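Local coordinates for protein 2-hydroxyhepta-2,4-diene-1,7-dioate isomerase (Mycobacterium marinum, PDB 3QDF) that probably acts as a metal-dependent isomerase or hydrolase of the fumarylacetoacetate hydrolase family and binds zinc, at residues V16-I21 against H39-P44; H203-L208 against T252-G257; R156-S161 against W165-G170. One frame throughout, in Å; residues are numbered along the deposited sequence.

Interaction 1: residues V16-I21 against H39-P44; sequences VAFASI and HPFGTP
Phe18 and Pro40 meet in an apolar CH-pi contact at the surface of the N-terminal Rv2993c-like region. Phe18 lies on strand 15-22. Pro40 lies in the loop of the beta hairpin formed by strands 32-38 and 45-52. The contact is small, with 122 Å² buried. The proline ring lies over one face of the Phe18 ring. Its CB stands 3.8 Å from the centroid of the Phe18 ring, 14° off the ring normal. Pro40 CG leans toward one side of the ring and comes 3.8 Å from Phe18 CD2. The two side chains cross at about a right angle. Phe18 has CG anti to its own carbonyl carbon (chi1 -81°), beside the backbone N, and this places the ring next to the turn; chi2 sets which way its face looks.

Phe41 adds a second, looser touch. Its CZ is 4.2 Å from Phe18 CZ, and the ring planes are 77° apart. The turn itself is a type I beta turn from His39 to Gly42. It is closed by a backbone hydrogen bond from Gly42 N to His39 O of 3.1 Å. Pro40 and Phe41 are its two central residues, and both touch the Phe18 ring.

Strand 15-22 runs antiparallel between strands 6-12 and 32-38. Phe18 also touches Leu7 and Arg9 on the first and Ile36 on the second. Phe41 reaches past the turn to Ile62 and Pro228.

Interaction 2: residues H203-L208 against T252-G257; sequences HARTSL and TIEGIG. With ZN (zinc ion), chain C.
The backbones that carry Arg205 and Glu254 stay well apart: the nearest CA atoms, of Arg205 and Ile253, are 9.0 Å apart. The two segments do not pair directly, and the side chains make the bridge. Arg205 NH1 forms a salt bridge with Glu254 OE1 at 2.9 Å. The hydrogen bond within it is weak, with an N-H...O angle of 127°. The guanidinium and carboxylate planes are 83° apart, so the two groups do not pair side by side. Glu254 reaches across with an extended chain, its CG anti to the backbone N (chi1 177°). Arg205 bends at chi3 instead.

Water 1 accepts from Arg205 NH2 at 3.0 Å and makes a weak bond to Glu254 OE1. That same OE1 also accepts from Glu191 N. The stronger polar partner of Arg205 is Asp189, which takes NE in another salt bridge. Arg205 is thus held by two carboxylates, close to the zinc ligand Glu191. Two residues before Arg205, His203 binds the zinc ion through NE2 at 2.1 Å.

Beyond Ile253 the chain makes a classic beta bulge. Ile256 N and Gly257 N both donate to Ile253 O, and Ile253 N donates to Gly257 O at 2.9 Å. A tight turn through Glu254 and Gly255 joins strand 248-253 to the antiparallel strand 257-265 as a beta hairpin, with the bulge at its end. Strand 191-196 lies between strands 199-205 and 248-253 and pairs antiparallel with both. The salt bridge therefore spans the end of this middle strand, where Glu191 sits.

Interaction 3: residues R156-S161 against W165-G170; sequences RDQQKS and WTRAKG. With EDO (1,2-ethanediol), chain D.
Gln159 meets Ala168 and Trp165 where helix 156-162 packs against the weakly bonded helix around 166-169, two short consecutive helices beside a zinc site. The pair buries 394 Å². From Gln159 CB outward, the first neighbour is Ala168 CB. Gln159 CG then sits 3.4 Å from Ala168 CB and also reaches the indole at Trp165 CD1. The chain stays extended past CG (chi2 -174°), and it brings the amide up to the indole end-on, NE2 foremost. Gln159 CD lies near Trp165 CD1 and Lys169 CE. At the tip the two amide atoms part. OE1 accepts from Arg156 NH1 at 2.8 Å, in the carbonyl plane and on a lone pair, and OE1 itself lies in the plane of the Arg156 guanidinium. NE2 lies over a face of the indole, 3.2 Å from Trp165 CD1. The amide and ring planes are 79° apart.

On another side of helix 156-162, the Gln158 amide stacks on the Arg167 guanidinium, with planes 11° apart. Gln158 CD is 3.4 Å from Arg167 NH1. His171 bonds Gln158 OE1, and Asp162 forms a salt bridge with Arg167 NE.

Arg156 and Lys169 point their charged ends at the carboxylates of the metal site. Arg156 NH2 pairs with Glu121, and Lys169 NZ bonds Ser154 and Asp152. Glu121 and Asp152 are zinc ligands. Both cations also approach a 1,2-ethanediol, probably from the crystallisation liquor. Its O2 accepts from Lys169 NZ at 3.2 Å and more weakly from Arg156 NH1.

Interactions 2 and 3 lie in the FAA hydrolase region, and interaction 1 lies in the N-terminal Rv2993c-like region. Interactions 2 and 3 each border a different zinc ion. Interaction 3 is next to the site of Glu121, Glu123 and Asp152, and the Lys169 side chain is about 4 Å from its zinc. Interaction 2 contributes His203 to the site shared with Glu191. The centres of interactions 2 and 3 are about 26 Å apart, with nearest atoms about 13 Å apart. Interaction 1 is away from both metals. Its centre is about 24 Å from that of interaction 2 and about 35 Å from that of interaction 3, on the opposite side of the chain's centre from interaction 3.

Interaction 1: residues V16-I21 against H39-P44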
ATOM      1  N   VAL A  16     -15.603 -12.087   7.253  1.00 34.18           N
ATOM      2  CA  VAL A  16     -14.507 -11.457   6.512  1.00 31.15           C
ATOM      3  C   VAL A  16     -14.592 -11.886   5.044  1.00 29.82           C
ATOM      4  O   VAL A  16     -14.622 -13.078   4.756  1.00 29.81           O
ATOM      5  CB  VAL A  16     -13.118 -11.850   7.126  1.00 30.73           C
ATOM      6  CG1 VAL A  16     -11.947 -11.306   6.286  1.00 28.05           C
ATOM      7  CG2 VAL A  16     -13.007 -11.366   8.588  1.00 31.36           C
ATOM      8  N   ALA A  17     -14.623 -10.911   4.133  1.00 27.82           N
ATOM      9  CA  ALA A  17     -14.722 -11.176   2.694  1.00 26.58           C
ATOM     10  C   ALA A  17     -14.053 -10.092   1.836  1.00 24.98           C
ATOM     11  O   ALA A  17     -13.899  -8.939   2.258  1.00 24.22           O
ATOM     12  CB  ALA A  17     -16.201 -11.326   2.285  1.00 26.52           C
ATOM     13  N   PHE A  18     -13.674 -10.473   0.618  1.00 24.01           N
ATOM     14  CA  PHE A  18     -13.354  -9.503  -0.421  1.00 22.52           C
ATOM     15  C   PHE A  18     -14.653  -8.807  -0.816  1.00 22.75           C
ATOM     16  O   PHE A  18     -15.758  -9.379  -0.663  1.00 22.62           O
ATOM     17  CB  PHE A  18     -12.721 -10.189  -1.639  1.00 22.36           C
ATOM     18  CG  PHE A  18     -11.247 -10.481  -1.482  1.00 23.10           C
ATOM     19  CD1 PHE A  18     -10.298  -9.478  -1.672  1.00 22.57           C
ATOM     20  CD2 PHE A  18     -10.814 -11.762  -1.151  1.00 25.95           C
ATOM     21  CE1 PHE A  18      -8.932  -9.738  -1.531  1.00 24.53           C
ATOM     22  CE2 PHE A  18      -9.447 -12.048  -1.015  1.00 24.36           C
ATOM     23  CZ  PHE A  18      -8.504 -11.038  -1.203  1.00 25.64           C
ATOM     24  N   ALA A  19     -14.522  -7.581  -1.310  1.00 21.71           N
ATOM     25  CA  ALA A  19     -15.678  -6.806  -1.749  1.00 22.65           C
ATOM     26  C   ALA A  19     -15.331  -5.850  -2.864  1.00 22.18           C
ATOM     27  O   ALA A  19     -14.233  -5.322  -2.911  1.00 21.58           O
ATOM     28  CB  ALA A  19     -16.309  -6.037  -0.574  1.00 22.57           C
ATOM     29  N   SER A  20     -16.283  -5.620  -3.761  1.00 23.43           N
ATOM     30  CA  SER A  20     -16.184  -4.492  -4.676  1.00 23.60           C
ATOM     31  C   SER A  20     -16.771  -3.269  -3.981  1.00 24.56           C
ATOM     32  O   SER A  20     -17.953  -3.260  -3.605  1.00 24.93           O
ATOM     33  CB  SER A  20     -16.941  -4.756  -5.965  1.00 24.39           C
ATOM     34  OG  SER A  20     -16.779  -3.682  -6.867  1.00 24.43           O
ATOM     35  N   ILE A  21     -15.941  -2.244  -3.820  1.00 24.08           N
ATOM     36  CA  ILE A  21     -16.322  -1.027  -3.111  1.00 25.27           C
ATOM     37  C   ILE A  21     -16.765   0.012  -4.140  1.00 26.67           C
ATOM     38  O   ILE A  21     -15.948   0.569  -4.871  1.00 25.89           O
ATOM     39  CB  ILE A  21     -15.153  -0.474  -2.241  1.00 24.43           C
ATOM     40  CG1 ILE A  21     -14.529  -1.567  -1.354  1.00 23.96           C
ATOM     41  CG2 ILE A  21     -15.593   0.770  -1.448  1.00 24.32           C
ATOM     42  CD1 ILE A  21     -15.468  -2.233  -0.394  1.00 27.58           C
ATOM     43  N   HIS A  39     -13.045 -15.857  -6.904  1.00 27.27           N
ATOM     44  CA  HIS A  39     -12.126 -15.307  -7.911  1.00 26.31           C
ATOM     45  C   HIS A  39     -11.766 -13.803  -7.762  1.00 25.58           C
ATOM     46  O   HIS A  39     -11.853 -13.041  -8.725  1.00 25.42           O
ATOM     47  CB  HIS A  39     -12.648 -15.621  -9.323  1.00 26.92           C
ATOM     48  CG  HIS A  39     -13.257 -16.984  -9.451  1.00 28.08           C
ATOM     49  ND1 HIS A  39     -12.548 -18.139  -9.203  1.00 29.46           N
ATOM     50  CD2 HIS A  39     -14.510 -17.378  -9.793  1.00 27.71           C
ATOM     51  CE1 HIS A  39     -13.332 -19.185  -9.393  1.00 29.91           C
ATOM     52  NE2 HIS A  39     -14.527 -18.751  -9.754  1.00 30.13           N
ATOM     53  N   PRO A  40     -11.304 -13.381  -6.573  1.00 25.42           N
ATOM     54  CA  PRO A  40     -10.977 -11.951  -6.439  1.00 26.08           C
ATOM     55  C   PRO A  40      -9.835 -11.473  -7.368  1.00 27.03           C
ATOM     56  O   PRO A  40      -9.792 -10.292  -7.723  1.00 26.93           O
ATOM     57  CB  PRO A  40     -10.582 -11.815  -4.966  1.00 24.71           C
ATOM     58  CG  PRO A  40     -10.128 -13.147  -4.583  1.00 24.95           C
ATOM     59  CD  PRO A  40     -10.982 -14.126  -5.342  1.00 24.76           C
ATOM     60  N   PHE A  41      -8.954 -12.388  -7.776  1.00 28.07           N
ATOM     61  CA  PHE A  41      -7.866 -12.055  -8.702  1.00 29.31           C
ATOM     62  C   PHE A  41      -8.156 -12.343 -10.170  1.00 30.54           C
ATOM     63  O   PHE A  41      -7.329 -12.010 -11.028  1.00 31.64           O
ATOM     64  CB  PHE A  41      -6.567 -12.767  -8.281  1.00 28.89           C
ATOM     65  CG  PHE A  41      -6.225 -12.572  -6.816  1.00 30.34           C
ATOM     66  CD1 PHE A  41      -6.294 -11.311  -6.241  1.00 32.00           C
ATOM     67  CD2 PHE A  41      -5.881 -13.660  -6.013  1.00 31.66           C
ATOM     68  CE1 PHE A  41      -6.013 -11.125  -4.888  1.00 34.85           C
ATOM     69  CE2 PHE A  41      -5.588 -13.487  -4.662  1.00 33.37           C
ATOM     70  CZ  PHE A  41      -5.649 -12.223  -4.094  1.00 33.39           C
ATOM     71  N   GLY A  42      -9.301 -12.968 -10.460  1.00 30.35           N
ATOM     72  CA  GLY A  42      -9.693 -13.288 -11.829  1.00 30.06           C
ATOM     73  C   GLY A  42     -10.891 -12.446 -12.227  1.00 29.97           C
ATOM     74  O   GLY A  42     -10.834 -11.221 -12.204  1.00 29.23           O
ATOM     75  N   THR A  43     -11.986 -13.105 -12.588  1.00 30.38           N
ATOM     76  CA  THR A  43     -13.227 -12.397 -12.829  1.00 30.87           C
ATOM     77  C   THR A  43     -14.086 -12.632 -11.589  1.00 30.31           C
ATOM     78  O   THR A  43     -14.656 -13.708 -11.415  1.00 31.46           O
ATOM     79  CB  THR A  43     -13.952 -12.922 -14.105  1.00 32.86           C
ATOM     80  OG1 THR A  43     -13.056 -12.843 -15.225  1.00 33.74           O
ATOM     81  CG2 THR A  43     -15.230 -12.099 -14.396  1.00 31.86           C
ATOM     82  N   PRO A  44     -14.163 -11.636 -10.709  1.00 29.24           N
ATOM     83  CA  PRO A  44     -14.877 -11.912  -9.465  1.00 28.48           C
ATOM     84  C   PRO A  44     -16.358 -12.110  -9.730  1.00 28.54           C
ATOM     85  O   PRO A  44     -16.912 -11.473 -10.624  1.00 29.26           O
ATOM     86  CB  PRO A  44     -14.655 -10.639  -8.627  1.00 27.75           C
ATOM     87  CG  PRO A  44     -13.631  -9.791  -9.417  1.00 27.95           C
ATOM     88  CD  PRO A  44     -13.801 -10.210 -10.842  1.00 28.82           C
TER

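Interaction 2: residues H203-L208 against T252-G257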
ATOM      1  N   HIS A 203       4.404  15.901  -1.846  1.00 27.23           N
ATOM      2  CA  HIS A 203       3.498  16.387  -2.874  1.00 28.02           C
ATOM      3  C   HIS A 203       4.199  16.234  -4.204  1.00 28.18           C
ATOM      4  O   HIS A 203       5.001  17.085  -4.582  1.00 28.85           O
ATOM      5  CB  HIS A 203       3.137  17.850  -2.590  1.00 29.55           C
ATOM      6  CG  HIS A 203       1.884  18.318  -3.259  1.00 29.73           C
ATOM      7  ND1 HIS A 203       1.547  19.650  -3.333  1.00 32.49           N
ATOM      8  CD2 HIS A 203       0.897  17.645  -3.899  1.00 29.31           C
ATOM      9  CE1 HIS A 203       0.395  19.780  -3.973  1.00 32.54           C
ATOM     10  NE2 HIS A 203      -0.020  18.579  -4.331  1.00 30.32           N
ATOM     11  N   ALA A 204       3.921  15.129  -4.897  1.00 27.42           N
ATOM     12  CA  ALA A 204       4.618  14.823  -6.149  1.00 28.23           C
ATOM     13  C   ALA A 204       3.798  13.900  -7.036  1.00 27.63           C
ATOM     14  O   ALA A 204       2.755  13.411  -6.629  1.00 27.89           O
ATOM     15  CB  ALA A 204       6.003  14.209  -5.855  1.00 27.42           C
ATOM     16  N   ARG A 205       4.256  13.680  -8.260  1.00 28.62           N
ATOM     17  CA  ARG A 205       3.542  12.811  -9.200  1.00 28.30           C
ATOM     18  C   ARG A 205       4.380  11.567  -9.481  1.00 27.62           C
ATOM     19  O   ARG A 205       5.615  11.639  -9.509  1.00 27.79           O
ATOM     20  CB  ARG A 205       3.212  13.557 -10.499  1.00 29.19           C
ATOM     21  CG  ARG A 205       2.492  14.890 -10.298  1.00 30.82           C
ATOM     22  CD  ARG A 205       1.970  15.437 -11.625  1.00 31.51           C
ATOM     23  NE  ARG A 205       0.873  14.607 -12.123  1.00 30.87           N
ATOM     24  CZ  ARG A 205      -0.396  14.709 -11.731  1.00 33.23           C
ATOM     25  NH1 ARG A 205      -1.322  13.888 -12.230  1.00 31.24           N
ATOM     26  NH2 ARG A 205      -0.754  15.626 -10.834  1.00 33.42           N
ATOM     27  N   THR A 206       3.712  10.436  -9.683  1.00 26.61           N
ATOM     28  CA  THR A 206       4.387   9.182  -9.996  1.00 26.48           C
ATOM     29  C   THR A 206       5.166   9.252 -11.321  1.00 28.24           C
ATOM     30  O   THR A 206       6.000   8.393 -11.581  1.00 27.82           O
ATOM     31  CB  THR A 206       3.401   7.993 -10.031  1.00 25.67           C
ATOM     32  OG1 THR A 206       2.413   8.217 -11.050  1.00 26.86           O
ATOM     33  CG2 THR A 206       2.707   7.832  -8.664  1.00 23.63           C
ATOM     34  N   SER A 207       4.919  10.288 -12.140  1.00 29.22           N
ATOM     35  CA  SER A 207       5.684  10.484 -13.373  1.00 30.70           C
ATOM     36  C   SER A 207       7.144  10.856 -13.079  1.00 31.25           C
ATOM     37  O   SER A 207       7.980  10.874 -13.987  1.00 31.91           O
ATOM     38  CB  SER A 207       5.038  11.532 -14.289  1.00 31.74           C
ATOM     39  OG  SER A 207       4.762  12.732 -13.588  1.00 33.36           O
ATOM     40  N   LEU A 208       7.440  11.136 -11.812  1.00 31.04           N
ATOM     41  CA  LEU A 208       8.815  11.420 -11.382  1.00 31.57           C
ATOM     42  C   LEU A 208       9.576  10.179 -10.909  1.00 30.35           C
ATOM     43  O   LEU A 208      10.723  10.290 -10.450  1.00 30.96           O
ATOM     44  CB  LEU A 208       8.826  12.497 -10.290  1.00 32.39           C
ATOM     45  CG  LEU A 208       8.327  13.904 -10.669  1.00 35.26           C
ATOM     46  CD1 LEU A 208       8.202  14.756  -9.410  1.00 36.96           C
ATOM     47  CD2 LEU A 208       9.247  14.606 -11.694  1.00 36.98           C
ATOM     48  N   THR A 252      -2.666  10.321   0.048  1.00 23.09           N
ATOM     49  CA  THR A 252      -3.672  10.308  -1.005  1.00 22.62           C
ATOM     50  C   THR A 252      -2.984  10.112  -2.348  1.00 22.18           C
ATOM     51  O   THR A 252      -2.008  10.813  -2.669  1.00 22.76           O
ATOM     52  CB  THR A 252      -4.484  11.643  -1.025  1.00 24.26           C
ATOM     53  OG1 THR A 252      -5.176  11.787   0.213  1.00 25.25           O
ATOM     54  CG2 THR A 252      -5.526  11.669  -2.181  1.00 22.45           C
ATOM     55  N   ILE A 253      -3.478   9.152  -3.122  1.00 20.89           N
ATOM     56  CA  ILE A 253      -3.056   9.014  -4.491  1.00 20.83           C
ATOM     57  C   ILE A 253      -4.243   9.212  -5.421  1.00 21.35           C
ATOM     58  O   ILE A 253      -5.290   8.604  -5.244  1.00 20.80           O
ATOM     59  CB  ILE A 253      -2.344   7.675  -4.759  1.00 20.18           C
ATOM     60  CG1 ILE A 253      -1.123   7.551  -3.839  1.00 17.66           C
ATOM     61  CG2 ILE A 253      -1.909   7.590  -6.272  1.00 19.88           C
ATOM     62  CD1 ILE A 253      -0.347   6.210  -3.986  1.00 18.19           C
ATOM     63  N   GLU A 254      -4.061  10.111  -6.383  1.00 22.72           N
ATOM     64  CA  GLU A 254      -5.046  10.386  -7.423  1.00 23.93           C
ATOM     65  C   GLU A 254      -5.523   9.093  -8.122  1.00 23.52           C
ATOM     66  O   GLU A 254      -4.719   8.238  -8.472  1.00 22.80           O
ATOM     67  CB  GLU A 254      -4.428  11.350  -8.431  1.00 24.97           C
ATOM     68  CG  GLU A 254      -5.301  11.707  -9.651  1.00 27.62           C
ATOM     69  CD  GLU A 254      -4.535  12.587 -10.635  1.00 30.03           C
ATOM     70  OE1 GLU A 254      -3.310  12.744 -10.463  1.00 29.32           O
ATOM     71  OE2 GLU A 254      -5.148  13.132 -11.576  1.00 33.82           O
ATOM     72  N   GLY A 255      -6.837   8.955  -8.287  1.00 24.05           N
ATOM     73  CA  GLY A 255      -7.424   7.784  -8.901  1.00 23.90           C
ATOM     74  C   GLY A 255      -7.553   6.599  -7.966  1.00 23.64           C
ATOM     75  O   GLY A 255      -8.073   5.563  -8.360  1.00 23.28           O
ATOM     76  N   ILE A 256      -7.077   6.737  -6.725  1.00 23.31           N
ATOM     77  CA  ILE A 256      -7.123   5.622  -5.769  1.00 22.48           C
ATOM     78  C   ILE A 256      -7.948   6.007  -4.545  1.00 22.62           C
ATOM     79  O   ILE A 256      -9.031   5.466  -4.322  1.00 22.54           O
ATOM     80  CB  ILE A 256      -5.699   5.153  -5.341  1.00 21.81           C
ATOM     81  CG1 ILE A 256      -4.843   4.834  -6.586  1.00 22.98           C
ATOM     82  CG2 ILE A 256      -5.799   3.959  -4.362  1.00 20.90           C
ATOM     83  CD1 ILE A 256      -3.507   4.169  -6.314  1.00 20.65           C
ATOM     84  N   GLY A 257      -7.424   6.947  -3.754  1.00 22.25           N
ATOM     85  CA  GLY A 257      -8.084   7.353  -2.527  1.00 21.54           C
ATOM     86  C   GLY A 257      -7.066   7.789  -1.510  1.00 21.20           C
ATOM     87  O   GLY A 257      -5.974   8.270  -1.860  1.00 20.76           O
TER
HETATM   88 ZN    ZN C 267      -1.829  18.546  -5.362  1.00 36.98          ZN
HETATM   89  O   HOH W   1      -3.560  16.155  -9.766  1.00 19.25           O

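Interaction 3: residues R156-S161 against W165-G170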
ATOM      1  N   ARG A 156      14.622   5.346  11.160  1.00 27.70           N
ATOM      2  CA  ARG A 156      15.875   5.862  10.567  1.00 28.82           C
ATOM      3  C   ARG A 156      17.149   5.583  11.374  1.00 30.01           C
ATOM      4  O   ARG A 156      18.209   5.326  10.792  1.00 30.30           O
ATOM      5  CB  ARG A 156      15.782   7.371  10.294  1.00 29.67           C
ATOM      6  CG  ARG A 156      14.696   7.822   9.300  1.00 30.86           C
ATOM      7  CD  ARG A 156      14.792   7.148   7.929  1.00 34.00           C
ATOM      8  NE  ARG A 156      13.906   7.779   6.943  1.00 35.86           N
ATOM      9  CZ  ARG A 156      13.449   7.195   5.830  1.00 35.68           C
ATOM     10  NH1 ARG A 156      13.763   5.932   5.526  1.00 33.14           N
ATOM     11  NH2 ARG A 156      12.654   7.883   5.015  1.00 35.29           N
ATOM     12  N   ASP A 157      17.054   5.653  12.702  1.00 31.10           N
ATOM     13  CA  ASP A 157      18.209   5.332  13.574  1.00 32.78           C
ATOM     14  C   ASP A 157      18.701   3.883  13.343  1.00 31.91           C
ATOM     15  O   ASP A 157      19.910   3.617  13.247  1.00 31.60           O
ATOM     16  CB  ASP A 157      17.881   5.586  15.064  1.00 33.16           C
ATOM     17  CG  ASP A 157      16.606   4.852  15.542  1.00 34.59           C
ATOM     18  OD1 ASP A 157      15.756   4.428  14.706  1.00 34.14           O
ATOM     19  OD2 ASP A 157      16.436   4.713  16.776  1.00 34.14           O
ATOM     20  N   GLN A 158      17.736   2.975  13.220  1.00 31.04           N
ATOM     21  CA  GLN A 158      17.995   1.556  13.004  1.00 31.04           C
ATOM     22  C   GLN A 158      18.526   1.251  11.613  1.00 30.70           C
ATOM     23  O   GLN A 158      19.324   0.329  11.453  1.00 31.57           O
ATOM     24  CB  GLN A 158      16.734   0.753  13.289  1.00 29.83           C
ATOM     25  CG  GLN A 158      16.277   0.931  14.735  1.00 30.99           C
ATOM     26  CD  GLN A 158      15.028   0.143  15.067  1.00 30.50           C
ATOM     27  OE1 GLN A 158      14.478  -0.574  14.215  1.00 25.46           O
ATOM     28  NE2 GLN A 158      14.572   0.266  16.315  1.00 28.66           N
ATOM     29  N   GLN A 159      18.105   2.034  10.622  1.00 30.66           N
ATOM     30  CA  GLN A 159      18.644   1.940   9.258  1.00 31.62           C
ATOM     31  C   GLN A 159      20.132   2.230   9.238  1.00 32.85           C
ATOM     32  O   GLN A 159      20.924   1.471   8.677  1.00 32.70           O
ATOM     33  CB  GLN A 159      17.954   2.941   8.323  1.00 31.29           C
ATOM     34  CG  GLN A 159      16.940   2.321   7.428  1.00 32.44           C
ATOM     35  CD  GLN A 159      16.387   3.296   6.423  1.00 34.72           C
ATOM     36  OE1 GLN A 159      15.474   4.060   6.722  1.00 36.63           O
ATOM     37  NE2 GLN A 159      16.916   3.257   5.215  1.00 35.87           N
ATOM     38  N   LYS A 160      20.497   3.343   9.861  1.00 34.02           N
ATOM     39  CA  LYS A 160      21.871   3.800   9.893  1.00 35.58           C
ATOM     40  C   LYS A 160      22.690   2.812  10.724  1.00 35.88           C
ATOM     41  O   LYS A 160      23.804   2.430  10.349  1.00 36.34           O
ATOM     42  CB  LYS A 160      21.900   5.218  10.489  1.00 36.70           C
ATOM     43  CG  LYS A 160      23.269   5.793  10.792  1.00 40.37           C
ATOM     44  CD  LYS A 160      23.098   7.121  11.531  1.00 42.16           C
ATOM     45  CE  LYS A 160      24.055   7.226  12.692  1.00 46.50           C
ATOM     46  NZ  LYS A 160      25.309   7.975  12.363  1.00 47.45           N
ATOM     47  N   SER A 161      22.107   2.375  11.835  1.00 35.13           N
ATOM     48  CA  SER A 161      22.772   1.477  12.764  1.00 35.43           C
ATOM     49  C   SER A 161      23.052   0.079  12.155  1.00 33.96           C
ATOM     50  O   SER A 161      24.180  -0.422  12.257  1.00 33.66           O
ATOM     51  CB  SER A 161      21.956   1.405  14.053  1.00 35.69           C
ATOM     52  OG  SER A 161      22.639   0.681  15.029  1.00 39.52           O
ATOM     53  N   TRP A 165      18.332  -2.570   5.786  1.00 22.43           N
ATOM     54  CA  TRP A 165      17.138  -1.804   6.101  1.00 21.79           C
ATOM     55  C   TRP A 165      16.044  -2.660   6.720  1.00 20.56           C
ATOM     56  O   TRP A 165      15.024  -2.133   7.137  1.00 20.29           O
ATOM     57  CB  TRP A 165      16.587  -1.120   4.833  1.00 21.35           C
ATOM     58  CG  TRP A 165      17.529  -0.107   4.207  1.00 23.59           C
ATOM     59  CD1 TRP A 165      18.597   0.522   4.808  1.00 24.96           C
ATOM     60  CD2 TRP A 165      17.462   0.413   2.869  1.00 24.45           C
ATOM     61  NE1 TRP A 165      19.212   1.375   3.916  1.00 25.72           N
ATOM     62  CE2 TRP A 165      18.539   1.334   2.721  1.00 26.79           C
ATOM     63  CE3 TRP A 165      16.612   0.186   1.784  1.00 24.23           C
ATOM     64  CZ2 TRP A 165      18.780   2.029   1.517  1.00 27.71           C
ATOM     65  CZ3 TRP A 165      16.852   0.876   0.586  1.00 26.76           C
ATOM     66  CH2 TRP A 165      17.928   1.787   0.466  1.00 26.58           C
ATOM     67  N   THR A 166      16.252  -3.976   6.762  1.00 19.83           N
ATOM     68  CA  THR A 166      15.213  -4.913   7.188  1.00 18.99           C
ATOM     69  C   THR A 166      14.564  -4.562   8.531  1.00 18.95           C
ATOM     70  O   THR A 166      13.335  -4.403   8.610  1.00 18.18           O
ATOM     71  CB  THR A 166      15.723  -6.357   7.212  1.00 19.14           C
ATOM     72  OG1 THR A 166      16.157  -6.722   5.903  1.00 18.47           O
ATOM     73  CG2 THR A 166      14.628  -7.309   7.639  1.00 18.24           C
ATOM     74  N   ARG A 167      15.372  -4.448   9.581  1.00 18.90           N
ATOM     75  CA  ARG A 167      14.802  -4.189  10.896  1.00 19.30           C
ATOM     76  C   ARG A 167      14.063  -2.842  10.950  1.00 18.65           C
ATOM     77  O   ARG A 167      12.928  -2.777  11.407  1.00 18.63           O
ATOM     78  CB  ARG A 167      15.860  -4.280  11.992  1.00 20.19           C
ATOM     79  CG  ARG A 167      15.337  -3.781  13.343  1.00 20.35           C
ATOM     80  CD  ARG A 167      16.333  -4.050  14.468  1.00 21.73           C
ATOM     81  NE  ARG A 167      17.513  -3.194  14.410  1.00 23.58           N
ATOM     82  CZ  ARG A 167      17.872  -2.323  15.356  1.00 27.26           C
ATOM     83  NH1 ARG A 167      17.136  -2.168  16.462  1.00 27.76           N
ATOM     84  NH2 ARG A 167      18.999  -1.620  15.217  1.00 27.76           N
ATOM     85  N   ALA A 168      14.710  -1.783  10.472  1.00 19.28           N
ATOM     86  CA  ALA A 168      14.127  -0.433  10.450  1.00 19.66           C
ATOM     87  C   ALA A 168      12.750  -0.421   9.814  1.00 19.59           C
ATOM     88  O   ALA A 168      11.846   0.280  10.274  1.00 19.69           O
ATOM     89  CB  ALA A 168      15.061   0.548   9.693  1.00 19.55           C
ATOM     90  N   LYS A 169      12.570  -1.229   8.768  1.00 19.33           N
ATOM     91  CA  LYS A 169      11.320  -1.195   8.009  1.00 18.87           C
ATOM     92  C   LYS A 169      10.340  -2.345   8.321  1.00 18.61           C
ATOM     93  O   LYS A 169       9.263  -2.425   7.720  1.00 17.34           O
ATOM     94  CB  LYS A 169      11.639  -1.129   6.516  1.00 18.66           C
ATOM     95  CG  LYS A 169      12.101   0.264   6.085  1.00 20.71           C
ATOM     96  CD  LYS A 169      12.870   0.206   4.788  1.00 21.64           C
ATOM     97  CE  LYS A 169      13.343   1.577   4.356  1.00 21.16           C
ATOM     98  NZ  LYS A 169      12.231   2.534   4.098  1.00 23.72           N
ATOM     99  N   GLY A 170      10.699  -3.205   9.279  1.00 18.99           N
ATOM    100  CA  GLY A 170      10.023  -4.508   9.428  1.00 17.96           C
ATOM    101  C   GLY A 170       9.198  -4.696  10.693  1.00 18.03           C
ATOM    102  O   GLY A 170       8.671  -5.789  10.931  1.00 16.78           O
TER
HETATM  103  C1  EDO D 268      12.999   3.351   0.930  1.00 38.84           C
HETATM  104  O1  EDO D 268      11.958   3.869   0.073  1.00 37.05           O
HETATM  105  C2  EDO D 268      14.083   4.381   1.273  1.00 41.59           C
HETATM  106  O2  EDO D 268      14.443   4.283   2.669  1.00 40.85           O
HETATM  107  O   HOH W   2      21.852   2.082   5.460  1.00 22.96           O